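Local coordinates for protein peptide chain release factor RF2 (Thermus thermophilus, PDB 2IHR) that directs the termination of translation at UGA and UAA stop codons, working on the ribosome to release the finished peptide, at residues Ile19-Glu30 against Ala45-Leu55. Sequence-based numbering, arbitrary orientation.
Sequences IPQKETRLKELE and ARKVSQEAARL
I19, P20 and L26 meet E51, L55 and V48 in a surface contact that packs helix 19-26 and its trailing end against helix 50-54 and the turn before it, within the N-terminal helical part of RF2, about 27 Å from the centre of the chain to the centre of the contact. It illustrates how short helical segments, one of them kinked and weakly bonded, can associate by apolar and van der Waals contact, since the two segments share no hydrogen bond. The axes of helix 19-26 and helix 50-54 approach to 8.1 Å with their directions 130° apart. At one end, I19 uses both branches. Its CG2, set anti to the backbone N, comes in at the edge of the R54 guanidinium, in its plane and 3.4 Å from NH2, while CD1 reaches to 3.3 Å from OE2 of E51, the I19 and E51 side chains crossing at about a right angle. Alongside, L55 lays CD1 against the P20 ring, 3.7 Å from CD, and also touches I16. This part of the PCRF region is an inclined, roughly antiparallel pair of short helices, joined by a connection without helix or strand that leads into the type I turn K47-Q50; E23 and A52 face each other between them, their spacing doubtful. Further along, L26 is buried, with CG 3.6 Å from V48 CG2, though its branch tips sit doubtfully close to V48. Replacing L26 by an alanine would probably take away the leucine branches that lie against V48 and open a gap beside A45 and V48. Bent at chi2 (-81°), the E30 chain folds over A45 as modelled, its position less sure because CG is crowded against L26 O. Its OE2 stays too far from R46 NE to pair, while OE1 lies close to the like-charged D35, which would probably raise its affinity for a proton.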
ATOM      1  N   ILE A  19      -6.293 -18.963 -17.348  1.00242.20           N
ATOM      2  CA  ILE A  19      -6.428 -19.450 -15.981  1.00237.16           C
ATOM      3  C   ILE A  19      -7.129 -20.818 -15.896  1.00241.24           C
ATOM      4  O   ILE A  19      -6.895 -21.573 -14.950  1.00239.75           O
ATOM      5  CB  ILE A  19      -7.167 -18.398 -15.092  1.00132.86           C
ATOM      6  CG1 ILE A  19      -6.291 -17.139 -14.934  1.00128.03           C
ATOM      7  CG2 ILE A  19      -7.516 -18.986 -13.733  1.00130.11           C
ATOM      8  CD1 ILE A  19      -4.852 -17.379 -14.426  1.00118.52           C
ATOM      9  N   PRO A  20      -7.992 -21.157 -16.879  1.00222.46           N
ATOM     10  CA  PRO A  20      -8.681 -22.456 -16.850  1.00225.18           C
ATOM     11  C   PRO A  20      -7.755 -23.602 -17.261  1.00226.39           C
ATOM     12  O   PRO A  20      -8.148 -24.770 -17.264  1.00225.66           O
ATOM     13  CB  PRO A  20      -9.824 -22.262 -17.846  1.00173.56           C
ATOM     14  CG  PRO A  20      -9.207 -21.374 -18.862  1.00174.48           C
ATOM     15  CD  PRO A  20      -8.516 -20.336 -17.984  1.00171.74           C
ATOM     16  N   GLN A  21      -6.521 -23.256 -17.611  1.00254.50           N
ATOM     17  CA  GLN A  21      -5.549 -24.253 -18.027  1.00254.07           C
ATOM     18  C   GLN A  21      -4.434 -24.450 -17.004  1.00257.19           C
ATOM     19  O   GLN A  21      -3.834 -25.521 -16.942  1.00257.50           O
ATOM     20  CB  GLN A  21      -4.951 -23.866 -19.382  1.00184.58           C
ATOM     21  CG  GLN A  21      -5.990 -23.664 -20.471  1.00173.08           C
ATOM     22  CD  GLN A  21      -7.056 -24.737 -20.447  1.00167.00           C
ATOM     23  OE1 GLN A  21      -6.754 -25.928 -20.339  1.00159.36           O
ATOM     24  NE2 GLN A  21      -8.314 -24.321 -20.552  1.00161.92           N
ATOM     25  N   LYS A  22      -4.158 -23.421 -16.204  1.00242.01           N
ATOM     26  CA  LYS A  22      -3.110 -23.493 -15.181  1.00244.63           C
ATOM     27  C   LYS A  22      -3.615 -24.187 -13.917  1.00245.81           C
ATOM     28  O   LYS A  22      -2.827 -24.566 -13.046  1.00246.50           O
ATOM     29  CB  LYS A  22      -2.609 -22.082 -14.839  1.00221.99           C
ATOM     30  CG  LYS A  22      -1.622 -22.001 -13.668  1.00222.17           C
ATOM     31  CD  LYS A  22      -0.341 -22.775 -13.924  1.00222.24           C
ATOM     32  CE  LYS A  22       0.648 -22.573 -12.788  1.00222.24           C
ATOM     33  NZ  LYS A  22       1.906 -23.343 -12.990  1.00222.24           N
ATOM     34  N   GLU A  23      -4.932 -24.351 -13.828  1.00230.66           N
ATOM     35  CA  GLU A  23      -5.566 -25.001 -12.683  1.00230.97           C
ATOM     36  C   GLU A  23      -5.311 -26.516 -12.667  1.00230.97           C
ATOM     37  O   GLU A  23      -4.980 -27.082 -11.616  1.00229.21           O
ATOM     38  CB  GLU A  23      -7.070 -24.705 -12.696  1.00220.25           C
ATOM     39  CG  GLU A  23      -7.764 -24.995 -14.020  1.00220.25           C
ATOM     40  CD  GLU A  23      -8.298 -26.415 -14.122  1.00220.25           C
ATOM     41  OE1 GLU A  23      -8.655 -26.830 -15.246  1.00220.25           O
ATOM     42  OE2 GLU A  23      -8.374 -27.110 -13.084  1.00220.00           O
ATOM     43  N   THR A  24      -5.468 -27.162 -13.826  1.00295.26           N
ATOM     44  CA  THR A  24      -5.234 -28.605 -13.956  1.00295.26           C
ATOM     45  C   THR A  24      -3.733 -28.878 -14.068  1.00295.26           C
ATOM     46  O   THR A  24      -3.316 -29.935 -14.546  1.00294.89           O
ATOM     47  CB  THR A  24      -5.942 -29.228 -15.215  1.00214.42           C
ATOM     48  OG1 THR A  24      -5.673 -28.433 -16.379  1.00214.44           O
ATOM     49  CG2 THR A  24      -7.445 -29.331 -14.999  1.00213.47           C
ATOM     50  N   ARG A  25      -2.933 -27.911 -13.621  1.00261.09           N
ATOM     51  CA  ARG A  25      -1.473 -28.012 -13.652  1.00259.81           C
ATOM     52  C   ARG A  25      -0.894 -28.047 -12.244  1.00258.77           C
ATOM     53  O   ARG A  25      -0.002 -28.842 -11.949  1.00258.66           O
ATOM     54  CB  ARG A  25      -0.870 -26.821 -14.401  1.00211.53           C
ATOM     55  CG  ARG A  25      -1.181 -26.794 -15.875  1.00211.75           C
ATOM     56  CD  ARG A  25      -0.633 -25.548 -16.524  1.00210.93           C
ATOM     57  NE  ARG A  25      -1.045 -25.460 -17.919  1.00212.28           N
ATOM     58  CZ  ARG A  25      -0.862 -24.392 -18.686  1.00212.28           C
ATOM     59  NH1 ARG A  25      -0.270 -23.314 -18.190  1.00212.28           N
ATOM     60  NH2 ARG A  25      -1.278 -24.398 -19.945  1.00212.28           N
ATOM     61  N   LEU A  26      -1.398 -27.170 -11.384  1.00245.48           N
ATOM     62  CA  LEU A  26      -0.935 -27.096 -10.006  1.00241.99           C
ATOM     63  C   LEU A  26      -1.201 -28.423  -9.313  1.00243.53           C
ATOM     64  O   LEU A  26      -0.583 -28.743  -8.299  1.00241.78           O
ATOM     65  CB  LEU A  26      -1.663 -25.967  -9.281  1.00171.39           C
ATOM     66  CG  LEU A  26      -1.608 -24.652 -10.057  1.00164.31           C
ATOM     67  CD1 LEU A  26      -2.558 -23.663  -9.439  1.00155.55           C
ATOM     68  CD2 LEU A  26      -0.186 -24.119 -10.082  1.00156.35           C
ATOM     69  N   LYS A  27      -2.124 -29.194  -9.881  1.00254.40           N
ATOM     70  CA  LYS A  27      -2.483 -30.496  -9.338  1.00256.76           C
ATOM     71  C   LYS A  27      -1.565 -31.627  -9.803  1.00258.28           C
ATOM     72  O   LYS A  27      -1.195 -32.479  -9.001  1.00258.96           O
ATOM     73  CB  LYS A  27      -3.934 -30.845  -9.691  1.00229.44           C
ATOM     74  CG  LYS A  27      -4.907 -30.693  -8.529  1.00230.51           C
ATOM     75  CD  LYS A  27      -6.293 -31.247  -8.863  1.00230.70           C
ATOM     76  CE  LYS A  27      -6.983 -30.442  -9.960  1.00230.75           C
ATOM     77  NZ  LYS A  27      -8.374 -30.917 -10.235  1.00230.03           N
ATOM     78  N   GLU A  28      -1.192 -31.637 -11.084  1.00293.08           N
ATOM     79  CA  GLU A  28      -0.327 -32.693 -11.637  1.00293.08           C
ATOM     80  C   GLU A  28       1.076 -32.706 -11.014  1.00293.08           C
ATOM     81  O   GLU A  28       1.625 -33.772 -10.717  1.00293.08           O
ATOM     82  CB  GLU A  28      -0.217 -32.540 -13.165  1.00201.67           C
ATOM     83  CG  GLU A  28       0.212 -33.802 -13.945  1.00201.06           C
ATOM     84  CD  GLU A  28       1.695 -34.140 -13.818  1.00201.21           C
ATOM     85  OE1 GLU A  28       2.089 -34.810 -12.839  1.00201.67           O
ATOM     86  OE2 GLU A  28       2.471 -33.729 -14.707  1.00199.22           O
ATOM     87  N   LEU A  29       1.650 -31.523 -10.815  1.00253.50           N
ATOM     88  CA  LEU A  29       2.980 -31.410 -10.226  1.00250.56           C
ATOM     89  C   LEU A  29       2.926 -31.864  -8.766  1.00251.20           C
ATOM     90  O   LEU A  29       3.928 -32.313  -8.210  1.00250.81           O
ATOM     91  CB  LEU A  29       3.467 -29.957 -10.324  1.00184.95           C
ATOM     92  CG  LEU A  29       4.920 -29.729 -10.760  1.00180.06           C
ATOM     93  CD1 LEU A  29       5.113 -28.276 -11.186  1.00174.71           C
ATOM     94  CD2 LEU A  29       5.860 -30.106  -9.624  1.00177.36           C
ATOM     95  N   GLU A  30       1.741 -31.755  -8.165  1.00206.63           N
ATOM     96  CA  GLU A  30       1.504 -32.152  -6.773  1.00207.37           C
ATOM     97  C   GLU A  30       1.036 -33.612  -6.662  1.00208.24           C
ATOM     98  O   GLU A  30       0.824 -34.117  -5.555  1.00208.00           O
ATOM     99  CB  GLU A  30       0.449 -31.234  -6.140  1.00212.02           C
ATOM    100  CG  GLU A  30       0.858 -29.774  -6.018  1.00212.77           C
ATOM    101  CD  GLU A  30       1.732 -29.513  -4.809  1.00213.63           C
ATOM    102  OE1 GLU A  30       2.801 -30.148  -4.696  1.00213.49           O
ATOM    103  OE2 GLU A  30       1.347 -28.671  -3.968  1.00213.70           O
ATOM    104  N   ALA A  45       1.666 -24.559  -4.573  1.00263.79           N
ATOM    105  CA  ALA A  45       0.959 -25.218  -5.673  1.00265.50           C
ATOM    106  C   ALA A  45      -0.484 -25.505  -5.252  1.00265.30           C
ATOM    107  O   ALA A  45      -1.361 -25.719  -6.092  1.00261.22           O
ATOM    108  CB  ALA A  45       1.667 -26.517  -6.060  1.00197.24           C
ATOM    109  N   ARG A  46      -0.712 -25.513  -3.942  1.00222.19           N
ATOM    110  CA  ARG A  46      -2.036 -25.741  -3.375  1.00225.11           C
ATOM    111  C   ARG A  46      -2.661 -24.364  -3.145  1.00226.01           C
ATOM    112  O   ARG A  46      -3.873 -24.185  -3.281  1.00225.90           O
ATOM    113  CB  ARG A  46      -1.917 -26.495  -2.044  1.00192.61           C
ATOM    114  CG  ARG A  46      -3.248 -26.791  -1.356  1.00193.63           C
ATOM    115  CD  ARG A  46      -3.040 -27.256   0.086  1.00192.75           C
ATOM    116  NE  ARG A  46      -2.380 -26.235   0.904  1.00192.83           N
ATOM    117  CZ  ARG A  46      -2.920 -25.062   1.233  1.00192.09           C
ATOM    118  NH1 ARG A  46      -4.140 -24.746   0.820  1.00191.68           N
ATOM    119  NH2 ARG A  46      -2.232 -24.199   1.970  1.00191.90           N
ATOM    120  N   LYS A  47      -1.815 -23.396  -2.796  1.00254.10           N
ATOM    121  CA  LYS A  47      -2.249 -22.021  -2.562  1.00254.60           C
ATOM    122  C   LYS A  47      -2.654 -21.411  -3.899  1.00256.46           C
ATOM    123  O   LYS A  47      -3.611 -20.640  -3.978  1.00256.57           O
ATOM    124  CB  LYS A  47      -1.112 -21.201  -1.933  1.00194.87           C
ATOM    125  CG  LYS A  47      -1.386 -19.700  -1.833  1.00190.02           C
ATOM    126  CD  LYS A  47      -0.214 -18.960  -1.198  1.00186.74           C
ATOM    127  CE  LYS A  47      -0.353 -17.447  -1.346  1.00183.88           C
ATOM    128  NZ  LYS A  47      -1.609 -16.917  -0.750  1.00181.37           N
ATOM    129  N   VAL A  48      -1.914 -21.764  -4.948  1.00261.21           N
ATOM    130  CA  VAL A  48      -2.195 -21.265  -6.289  1.00261.21           C
ATOM    131  C   VAL A  48      -3.321 -22.074  -6.932  1.00260.23           C
ATOM    132  O   VAL A  48      -3.845 -21.695  -7.980  1.00258.96           O
ATOM    133  CB  VAL A  48      -0.936 -21.335  -7.199  1.00212.08           C
ATOM    134  CG1 VAL A  48       0.145 -20.396  -6.677  1.00211.35           C
ATOM    135  CG2 VAL A  48      -0.412 -22.751  -7.256  1.00211.21           C
ATOM    136  N   SER A  49      -3.693 -23.186  -6.298  1.00294.41           N
ATOM    137  CA  SER A  49      -4.760 -24.045  -6.809  1.00293.34           C
ATOM    138  C   SER A  49      -6.138 -23.513  -6.404  1.00292.52           C
ATOM    139  O   SER A  49      -7.168 -24.103  -6.740  1.00290.81           O
ATOM    140  CB  SER A  49      -4.582 -25.481  -6.299  1.00209.14           C
ATOM    141  OG  SER A  49      -5.466 -26.365  -6.967  1.00205.98           O
ATOM    142  N   GLN A  50      -6.144 -22.402  -5.671  1.00221.95           N
ATOM    143  CA  GLN A  50      -7.385 -21.764  -5.239  1.00219.50           C
ATOM    144  C   GLN A  50      -7.953 -21.098  -6.490  1.00220.24           C
ATOM    145  O   GLN A  50      -9.165 -20.933  -6.636  1.00219.89           O
ATOM    146  CB  GLN A  50      -7.094 -20.696  -4.178  1.00192.45           C
ATOM    147  CG  GLN A  50      -7.974 -20.769  -2.939  1.00184.93           C
ATOM    148  CD  GLN A  50      -8.364 -19.396  -2.405  1.00181.27           C
ATOM    149  OE1 GLN A  50      -7.515 -18.522  -2.208  1.00177.38           O
ATOM    150  NE2 GLN A  50      -9.657 -19.203  -2.164  1.00175.24           N
ATOM    151  N   GLU A  51      -7.039 -20.721  -7.386  1.00208.30           N
ATOM    152  CA  GLU A  51      -7.352 -20.069  -8.656  1.00206.55           C
ATOM    153  C   GLU A  51      -7.856 -21.154  -9.602  1.00205.25           C
ATOM    154  O   GLU A  51      -8.441 -20.878 -10.651  1.00204.12           O
ATOM    155  CB  GLU A  51      -6.081 -19.415  -9.212  1.00188.61           C
ATOM    156  CG  GLU A  51      -6.293 -18.115  -9.974  1.00186.78           C
ATOM    157  CD  GLU A  51      -5.032 -17.264 -10.028  1.00184.76           C
ATOM    158  OE1 GLU A  51      -4.581 -16.800  -8.957  1.00182.05           O
ATOM    159  OE2 GLU A  51      -4.492 -17.060 -11.135  1.00182.60           O
ATOM    160  N   ALA A  52      -7.612 -22.399  -9.206  1.00208.80           N
ATOM    161  CA  ALA A  52      -8.039 -23.556  -9.969  1.00206.55           C
ATOM    162  C   ALA A  52      -9.528 -23.740  -9.726  1.00204.86           C
ATOM    163  O   ALA A  52     -10.298 -23.981 -10.654  1.00200.78           O
ATOM    164  CB  ALA A  52      -7.273 -24.796  -9.510  1.00176.51           C
ATOM    165  N   ALA A  53      -9.925 -23.602  -8.466  1.00180.33           N
ATOM    166  CA  ALA A  53     -11.317 -23.763  -8.067  1.00179.52           C
ATOM    167  C   ALA A  53     -12.135 -22.470  -8.158  1.00177.91           C
ATOM    168  O   ALA A  53     -13.351 -22.510  -8.344  1.00172.88           O
ATOM    169  CB  ALA A  53     -11.370 -24.319  -6.647  1.00175.08           C
ATOM    170  N   ARG A  54     -11.459 -21.330  -8.040  1.00157.04           N
ATOM    171  CA  ARG A  54     -12.107 -20.022  -8.078  1.00159.53           C
ATOM    172  C   ARG A  54     -12.760 -19.644  -9.404  1.00160.00           C
ATOM    173  O   ARG A  54     -13.785 -18.962  -9.406  1.00162.69           O
ATOM    174  CB  ARG A  54     -11.102 -18.934  -7.686  1.00215.18           C
ATOM    175  CG  ARG A  54     -11.658 -17.519  -7.730  1.00217.44           C
ATOM    176  CD  ARG A  54     -10.534 -16.505  -7.847  1.00220.35           C
ATOM    177  NE  ARG A  54      -9.591 -16.863  -8.908  1.00225.56           N
ATOM    178  CZ  ARG A  54      -9.934 -17.149 -10.164  1.00226.38           C
ATOM    179  NH1 ARG A  54     -11.207 -17.124 -10.536  1.00225.14           N
ATOM    180  NH2 ARG A  54      -9.002 -17.467 -11.053  1.00225.86           N
ATOM    181  N   LEU A  55     -12.180 -20.068 -10.526  1.00173.84           N
ATOM    182  CA  LEU A  55     -12.750 -19.729 -11.832  1.00172.77           C
ATOM    183  C   LEU A  55     -14.150 -20.307 -12.009  1.00170.38           C
ATOM    184  O   LEU A  55     -15.033 -19.657 -12.574  1.00168.03           O
ATOM    185  CB  LEU A  55     -11.857 -20.219 -12.972  1.00164.32           C
ATOM    186  CG  LEU A  55     -11.717 -19.217 -14.125  1.00169.24           C
ATOM    187  CD1 LEU A  55     -10.964 -19.872 -15.261  1.00172.40           C
ATOM    188  CD2 LEU A  55     -13.079 -18.741 -14.601  1.00172.73           C
TER